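Local atomic coordinates of type III restriction-modification enzyme EcoP15I Mod subunit (Escherichia coli, PDB entry 4ZCF), a protein that methylates one adenine of the recognition sequence 5'-CAGCAG-3' as a homodimer and joins the Res subunit to restrict DNA. Residues 220-232 / 387-399. Numbering follows the deposited sequence.
Sequences HVGDLVWKNATDN and KLSSVIHLDGRVA
Val225 and Ile392 zip together two parallel strands at one side of the mixed sheet of the Rossmann-like methyltransferase domain, where 391-393 is the outermost strand of this sheet within the chain and 220-227 lies between it and strand 241-248. The ladder is regular: Val225 N donates to Ser390 O (2.6 Å), Val225 O accepts from Ile392 N, and Lys227 repeats the pattern with Ile392 O and Leu394 N. Past the strand ends the pairing persists, Gly396 N reaching Asn228 O at 2.9 Å.

The compact side of the sheet carries Leu224, Trp226 and Ile392, with helix 420-430 packed against it through Leu422 and Leu426. There the CD2 methyl of Leu224 meets Leu388 CG at 3.9 Å, the two side chains crossing at about a right angle. With CG anti to the backbone N (chi1 -175°), the Trp226 indole is set beside the carbonyl carbon, with Asn228 CB over one face and Leu394 CB at the edge, in the ring plane. Its NE1 makes a weak, bent hydrogen bond to Leu394 O (2.9 Å, 125° at the hydrogen). A leucine in place of Trp226 would probably leave Leu394 O without this donor and open a gap beside Asn228 CB and Leu394 CB, where the indole lay.

The other side is buried at Val225 and Val391 but opens to solvent at His393, and beyond the strands at Thr230 and Arg397. Val391 packs on Lys227 of the second subunit, Ser390 OG bonds His241 of that subunit, and Leu388 and Ser389 carry the sheet on into it. The NH2 of poorly ordered Arg397 lies 3.8 Å from Thr230 CB, a loose edge contact. Lys227 lays CG beside His393 ND1, then bends at chi2 (94°) and carries NZ away to Ala229 O, 2.9 Å distant.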
ATOM      1  N   HIS A 220      -0.604  -0.435  -3.492  1.00 30.68           N
ATOM      2  CA  HIS A 220       0.549  -0.203  -4.357  1.00 29.30           C
ATOM      3  C   HIS A 220       0.193   1.041  -5.221  1.00 35.11           C
ATOM      4  O   HIS A 220      -0.914   1.102  -5.779  1.00 35.43           O
ATOM      5  CB  HIS A 220       0.834  -1.434  -5.222  1.00 28.97           C
ATOM      6  CG  HIS A 220       1.942  -1.251  -6.223  1.00 32.37           C
ATOM      7  ND1 HIS A 220       1.719  -1.390  -7.590  1.00 34.41           N
ATOM      8  CD2 HIS A 220       3.244  -0.946  -6.034  1.00 33.52           C
ATOM      9  CE1 HIS A 220       2.887  -1.178  -8.171  1.00 33.21           C
ATOM     10  NE2 HIS A 220       3.834  -0.910  -7.278  1.00 33.24           N
ATOM     11  N   VAL A 221       1.089   2.054  -5.257  1.00 30.64           N
ATOM     12  CA  VAL A 221       0.904   3.279  -6.040  1.00 29.47           C
ATOM     13  C   VAL A 221       1.436   3.097  -7.508  1.00 34.22           C
ATOM     14  O   VAL A 221       0.765   3.466  -8.491  1.00 34.58           O
ATOM     15  CB  VAL A 221       1.495   4.501  -5.284  1.00 33.02           C
ATOM     16  CG1 VAL A 221       1.638   5.726  -6.179  1.00 32.94           C
ATOM     17  CG2 VAL A 221       0.656   4.840  -4.055  1.00 32.57           C
ATOM     18  N   GLY A 222       2.611   2.481  -7.617  1.00 28.66           N
ATOM     19  CA  GLY A 222       3.305   2.202  -8.864  1.00 26.14           C
ATOM     20  C   GLY A 222       4.785   2.073  -8.597  1.00 30.89           C
ATOM     21  O   GLY A 222       5.238   2.254  -7.457  1.00 30.77           O
ATOM     22  N   ASP A 223       5.545   1.711  -9.643  1.00 27.32           N
ATOM     23  CA  ASP A 223       6.991   1.572  -9.592  1.00 26.11           C
ATOM     24  C   ASP A 223       7.557   2.492 -10.608  1.00 31.77           C
ATOM     25  O   ASP A 223       6.973   2.673 -11.680  1.00 29.05           O
ATOM     26  CB  ASP A 223       7.453   0.126  -9.831  1.00 27.68           C
ATOM     27  CG  ASP A 223       6.748  -0.879  -8.924  1.00 42.13           C
ATOM     28  OD1 ASP A 223       6.618  -0.593  -7.688  1.00 41.63           O
ATOM     29  OD2 ASP A 223       6.275  -1.922  -9.446  1.00 47.92           O
ATOM     30  N   LEU A 224       8.656   3.142 -10.227  1.00 31.06           N
ATOM     31  CA  LEU A 224       9.379   4.087 -11.060  1.00 31.37           C
ATOM     32  C   LEU A 224      10.669   3.430 -11.516  1.00 32.67           C
ATOM     33  O   LEU A 224      11.263   2.638 -10.787  1.00 28.17           O
ATOM     34  CB  LEU A 224       9.691   5.398 -10.302  1.00 31.50           C
ATOM     35  CG  LEU A 224       8.527   6.077  -9.565  1.00 34.52           C
ATOM     36  CD1 LEU A 224       9.054   6.989  -8.440  1.00 33.43           C
ATOM     37  CD2 LEU A 224       7.647   6.876 -10.535  1.00 35.73           C
ATOM     38  N   VAL A 225      11.078   3.747 -12.752  1.00 30.77           N
ATOM     39  CA  VAL A 225      12.295   3.219 -13.364  1.00 28.37           C
ATOM     40  C   VAL A 225      13.289   4.324 -13.437  1.00 31.76           C
ATOM     41  O   VAL A 225      13.038   5.340 -14.072  1.00 32.17           O
ATOM     42  CB  VAL A 225      12.003   2.523 -14.715  1.00 29.83           C
ATOM     43  CG1 VAL A 225      13.281   2.233 -15.489  1.00 28.66           C
ATOM     44  CG2 VAL A 225      11.189   1.241 -14.491  1.00 28.74           C
ATOM     45  N   TRP A 226      14.362   4.192 -12.670  1.00 30.76           N
ATOM     46  CA  TRP A 226      15.444   5.179 -12.648  1.00 31.45           C
ATOM     47  C   TRP A 226      16.597   4.708 -13.565  1.00 34.44           C
ATOM     48  O   TRP A 226      17.326   3.784 -13.209  1.00 32.08           O
ATOM     49  CB  TRP A 226      15.921   5.466 -11.191  1.00 30.24           C
ATOM     50  CG  TRP A 226      16.948   6.564 -11.069  1.00 31.02           C
ATOM     51  CD1 TRP A 226      17.058   7.676 -11.849  1.00 34.01           C
ATOM     52  CD2 TRP A 226      17.979   6.665 -10.084  1.00 31.30           C
ATOM     53  NE1 TRP A 226      18.168   8.400 -11.487  1.00 33.87           N
ATOM     54  CE2 TRP A 226      18.719   7.837 -10.370  1.00 35.70           C
ATOM     55  CE3 TRP A 226      18.381   5.855  -8.998  1.00 32.93           C
ATOM     56  CZ2 TRP A 226      19.825   8.235  -9.596  1.00 35.62           C
ATOM     57  CZ3 TRP A 226      19.473   6.245  -8.231  1.00 34.57           C
ATOM     58  CH2 TRP A 226      20.186   7.418  -8.529  1.00 35.63           C
ATOM     59  N   LYS A 227      16.682   5.285 -14.780  1.00 32.41           N
ATOM     60  CA  LYS A 227      17.763   5.015 -15.732  1.00 32.30           C
ATOM     61  C   LYS A 227      18.890   5.991 -15.311  1.00 38.64           C
ATOM     62  O   LYS A 227      18.827   7.196 -15.583  1.00 38.78           O
ATOM     63  CB  LYS A 227      17.274   5.160 -17.188  1.00 33.73           C
ATOM     64  CG  LYS A 227      18.365   5.468 -18.203  1.00 46.20           C
ATOM     65  CD  LYS A 227      18.947   4.277 -18.885  1.00 47.67           C
ATOM     66  CE  LYS A 227      19.870   4.728 -20.001  1.00 42.27           C
ATOM     67  NZ  LYS A 227      21.029   5.555 -19.545  1.00 19.79           N
ATOM     68  N   ASN A 228      19.848   5.456 -14.525  1.00 36.20           N
ATOM     69  CA  ASN A 228      20.904   6.172 -13.820  1.00 35.85           C
ATOM     70  C   ASN A 228      22.341   5.849 -14.197  1.00 43.40           C
ATOM     71  O   ASN A 228      23.267   6.425 -13.617  1.00 43.66           O
ATOM     72  CB  ASN A 228      20.711   5.907 -12.321  1.00 32.32           C
ATOM     73  CG  ASN A 228      20.940   4.479 -11.883  1.00 36.24           C
ATOM     74  OD1 ASN A 228      20.745   3.533 -12.637  1.00 31.94           O
ATOM     75  ND2 ASN A 228      21.360   4.281 -10.630  1.00 25.98           N
ATOM     76  N   ALA A 229      22.540   4.894 -15.114  1.00 42.33           N
ATOM     77  CA  ALA A 229      23.877   4.454 -15.532  1.00 41.44           C
ATOM     78  C   ALA A 229      23.989   4.378 -17.047  1.00 46.43           C
ATOM     79  O   ALA A 229      22.966   4.355 -17.738  1.00 46.43           O
ATOM     80  CB  ALA A 229      24.205   3.101 -14.916  1.00 41.27           C
ATOM     81  N   THR A 230      25.245   4.362 -17.547  1.00 43.01           N
ATOM     82  CA  THR A 230      25.634   4.239 -18.940  1.00 42.78           C
ATOM     83  C   THR A 230      26.753   3.222 -18.944  1.00 50.41           C
ATOM     84  O   THR A 230      27.876   3.519 -18.528  1.00 51.32           O
ATOM     85  CB  THR A 230      25.999   5.604 -19.511  1.00 48.39           C
ATOM     86  OG1 THR A 230      24.858   6.453 -19.386  1.00 53.20           O
ATOM     87  CG2 THR A 230      26.399   5.538 -20.973  1.00 43.85           C
ATOM     88  N   ASP A 231      26.420   1.992 -19.318  1.00 48.82           N
ATOM     89  CA  ASP A 231      27.379   0.907 -19.320  1.00 49.39           C
ATOM     90  C   ASP A 231      27.677   0.491 -20.723  1.00 57.04           C
ATOM     91  O   ASP A 231      26.799  -0.047 -21.404  1.00 58.00           O
ATOM     92  CB  ASP A 231      26.881  -0.279 -18.471  1.00 51.02           C
ATOM     93  CG  ASP A 231      27.997  -1.182 -17.983  1.00 57.08           C
ATOM     94  OD1 ASP A 231      29.081  -1.178 -18.607  1.00 58.17           O
ATOM     95  OD2 ASP A 231      27.793  -1.887 -16.974  1.00 60.40           O
ATOM     96  N   ASN A 232      28.926   0.745 -21.163  1.00 54.56           N
ATOM     97  CA  ASN A 232      29.393   0.416 -22.510  1.00 53.54           C
ATOM     98  C   ASN A 232      30.231  -0.845 -22.590  1.00 56.37           C
ATOM     99  O   ASN A 232      30.518  -1.316 -23.688  1.00 55.51           O
ATOM    100  CB  ASN A 232      30.038   1.619 -23.177  1.00 52.81           C
ATOM    101  CG  ASN A 232      29.041   2.699 -23.551  1.00 53.60           C
ATOM    102  OD1 ASN A 232      27.914   2.429 -23.963  1.00 42.80           O
ATOM    103  ND2 ASN A 232      29.443   3.950 -23.442  1.00 41.44           N
ATOM    104  N   LYS A 387       3.388  16.197 -14.306  1.00 34.27           N
ATOM    105  CA  LYS A 387       3.079  14.870 -13.749  1.00 32.86           C
ATOM    106  C   LYS A 387       4.373  14.106 -13.369  1.00 37.72           C
ATOM    107  O   LYS A 387       5.488  14.485 -13.785  1.00 38.44           O
ATOM    108  CB  LYS A 387       2.312  14.032 -14.803  1.00 33.44           C
ATOM    109  CG  LYS A 387       3.186  13.610 -15.986  1.00 31.44           C
ATOM    110  CD  LYS A 387       2.439  12.894 -17.066  1.00 35.11           C
ATOM    111  CE  LYS A 387       3.402  12.301 -18.056  1.00 30.56           C
ATOM    112  NZ  LYS A 387       2.995  12.558 -19.459  1.00 38.86           N
ATOM    113  N   LEU A 388       4.207  12.962 -12.675  1.00 31.28           N
ATOM    114  CA  LEU A 388       5.340  12.109 -12.383  1.00 28.88           C
ATOM    115  C   LEU A 388       5.351  10.971 -13.415  1.00 31.46           C
ATOM    116  O   LEU A 388       4.556  10.055 -13.319  1.00 30.17           O
ATOM    117  CB  LEU A 388       5.259  11.580 -10.937  1.00 28.15           C
ATOM    118  CG  LEU A 388       6.284  10.544 -10.457  1.00 30.07           C
ATOM    119  CD1 LEU A 388       7.733  11.068 -10.564  1.00 29.31           C
ATOM    120  CD2 LEU A 388       5.978  10.138  -9.063  1.00 29.48           C
ATOM    121  N   SER A 389       6.223  11.060 -14.424  1.00 30.43           N
ATOM    122  CA  SER A 389       6.379  10.005 -15.421  1.00 30.20           C
ATOM    123  C   SER A 389       7.074   8.768 -14.754  1.00 32.83           C
ATOM    124  O   SER A 389       7.869   8.948 -13.839  1.00 31.46           O
ATOM    125  CB  SER A 389       7.136  10.513 -16.642  1.00 32.75           C
ATOM    126  OG  SER A 389       7.702   9.427 -17.373  1.00 46.29           O
ATOM    127  N   SER A 390       6.732   7.533 -15.183  1.00 30.34           N
ATOM    128  CA  SER A 390       7.260   6.294 -14.583  1.00 30.71           C
ATOM    129  C   SER A 390       8.738   5.988 -14.854  1.00 34.23           C
ATOM    130  O   SER A 390       9.359   5.230 -14.090  1.00 32.21           O
ATOM    131  CB  SER A 390       6.387   5.094 -14.942  1.00 34.30           C
ATOM    132  OG  SER A 390       6.519   4.735 -16.308  1.00 40.13           O
ATOM    133  N   VAL A 391       9.291   6.548 -15.953  1.00 30.39           N
ATOM    134  CA  VAL A 391      10.691   6.340 -16.357  1.00 29.21           C
ATOM    135  C   VAL A 391      11.491   7.629 -16.195  1.00 36.51           C
ATOM    136  O   VAL A 391      11.292   8.566 -16.966  1.00 37.86           O
ATOM    137  CB  VAL A 391      10.815   5.749 -17.793  1.00 30.08           C
ATOM    138  CG1 VAL A 391      12.285   5.496 -18.167  1.00 28.85           C
ATOM    139  CG2 VAL A 391       9.994   4.485 -17.927  1.00 28.99           C
ATOM    140  N   ILE A 392      12.408   7.673 -15.214  1.00 34.58           N
ATOM    141  CA  ILE A 392      13.273   8.848 -14.944  1.00 33.15           C
ATOM    142  C   ILE A 392      14.719   8.640 -15.409  1.00 37.07           C
ATOM    143  O   ILE A 392      15.393   7.720 -14.936  1.00 37.52           O
ATOM    144  CB  ILE A 392      13.225   9.276 -13.457  1.00 35.09           C
ATOM    145  CG1 ILE A 392      11.793   9.175 -12.862  1.00 35.30           C
ATOM    146  CG2 ILE A 392      13.862  10.650 -13.255  1.00 32.09           C
ATOM    147  CD1 ILE A 392      11.753   8.971 -11.354  1.00 44.17           C
ATOM    148  N   HIS A 393      15.186   9.522 -16.300  1.00 34.68           N
ATOM    149  CA  HIS A 393      16.543   9.566 -16.864  1.00 35.22           C
ATOM    150  C   HIS A 393      17.315  10.600 -16.123  1.00 38.31           C
ATOM    151  O   HIS A 393      17.071  11.793 -16.285  1.00 36.87           O
ATOM    152  CB  HIS A 393      16.528   9.925 -18.371  1.00 36.22           C
ATOM    153  CG  HIS A 393      15.922   8.831 -19.176  1.00 40.13           C
ATOM    154  ND1 HIS A 393      16.694   7.788 -19.659  1.00 42.33           N
ATOM    155  CD2 HIS A 393      14.620   8.583 -19.449  1.00 40.81           C
ATOM    156  CE1 HIS A 393      15.841   6.961 -20.244  1.00 41.02           C
ATOM    157  NE2 HIS A 393      14.583   7.400 -20.135  1.00 40.88           N
ATOM    158  N   LEU A 394      18.233  10.145 -15.283  1.00 36.81           N
ATOM    159  CA  LEU A 394      19.061  11.014 -14.467  1.00 37.67           C
ATOM    160  C   LEU A 394      20.311  10.241 -14.081  1.00 45.15           C
ATOM    161  O   LEU A 394      20.210   9.205 -13.412  1.00 47.38           O
ATOM    162  CB  LEU A 394      18.270  11.459 -13.230  1.00 37.95           C
ATOM    163  CG  LEU A 394      18.995  12.332 -12.231  1.00 42.88           C
ATOM    164  CD1 LEU A 394      19.024  13.787 -12.700  1.00 42.79           C
ATOM    165  CD2 LEU A 394      18.377  12.163 -10.850  1.00 43.32           C
ATOM    166  N   ASP A 395      21.479  10.719 -14.551  1.00 40.25           N
ATOM    167  CA  ASP A 395      22.767  10.113 -14.276  1.00 39.50           C
ATOM    168  C   ASP A 395      23.031  10.144 -12.770  1.00 44.20           C
ATOM    169  O   ASP A 395      23.021  11.218 -12.148  1.00 42.53           O
ATOM    170  CB  ASP A 395      23.891  10.848 -15.046  1.00 40.46           C
ATOM    171  CG  ASP A 395      25.146  10.034 -15.350  1.00 48.00           C
ATOM    172  OD1 ASP A 395      25.322   8.940 -14.744  1.00 46.47           O
ATOM    173  OD2 ASP A 395      25.931  10.466 -16.218  1.00 56.22           O
ATOM    174  N   GLY A 396      23.244   8.956 -12.208  1.00 41.23           N
ATOM    175  CA  GLY A 396      23.513   8.795 -10.788  1.00 41.08           C
ATOM    176  C   GLY A 396      24.924   9.169 -10.392  1.00 45.53           C
ATOM    177  O   GLY A 396      25.169   9.457  -9.221  1.00 44.27           O
ATOM    178  N   ARG A 397      25.869   9.158 -11.362  1.00 44.39           N
ATOM    179  CA  ARG A 397      27.274   9.492 -11.107  1.00 44.48           C
ATOM    180  C   ARG A 397      27.539  10.938 -10.613  1.00 47.35           C
ATOM    181  O   ARG A 397      28.601  11.191 -10.049  1.00 46.73           O
ATOM    182  CB  ARG A 397      28.233   8.963 -12.204  1.00 46.41           C
ATOM    183  CG  ARG A 397      28.339   9.801 -13.470  1.00 61.30           C
ATOM    184  CD  ARG A 397      29.286   9.135 -14.446  1.00 79.71           C
ATOM    185  NE  ARG A 397      28.807   9.220 -15.831  1.00 96.10           N
ATOM    186  CZ  ARG A 397      28.450   8.174 -16.577  1.00107.61           C
ATOM    187  NH1 ARG A 397      28.521   6.942 -16.085  1.00 95.57           N
ATOM    188  NH2 ARG A 397      28.030   8.352 -17.822  1.00 87.84           N
ATOM    189  N   VAL A 398      26.527  11.843 -10.713  1.00 43.97           N
ATOM    190  CA  VAL A 398      26.576  13.220 -10.191  1.00 43.25           C
ATOM    191  C   VAL A 398      26.694  13.285  -8.666  1.00 49.24           C
ATOM    192  O   VAL A 398      27.064  14.329  -8.146  1.00 49.79           O
ATOM    193  CB  VAL A 398      25.499  14.188 -10.731  1.00 46.24           C
ATOM    194  CG1 VAL A 398      25.684  14.432 -12.214  1.00 46.25           C
ATOM    195  CG2 VAL A 398      24.084  13.714 -10.420  1.00 45.88           C
ATOM    196  N   ALA A 399      26.396  12.176  -7.956  1.00 47.30           N
ATOM    197  CA  ALA A 399      26.522  12.068  -6.496  1.00 47.43           C
ATOM    198  C   ALA A 399      27.988  12.240  -6.055  1.00 53.72           C
ATOM    199  O   ALA A 399      28.234  12.662  -4.931  1.00 54.43           O
ATOM    200  CB  ALA A 399      25.984  10.730  -6.016  1.00 47.73           C
TER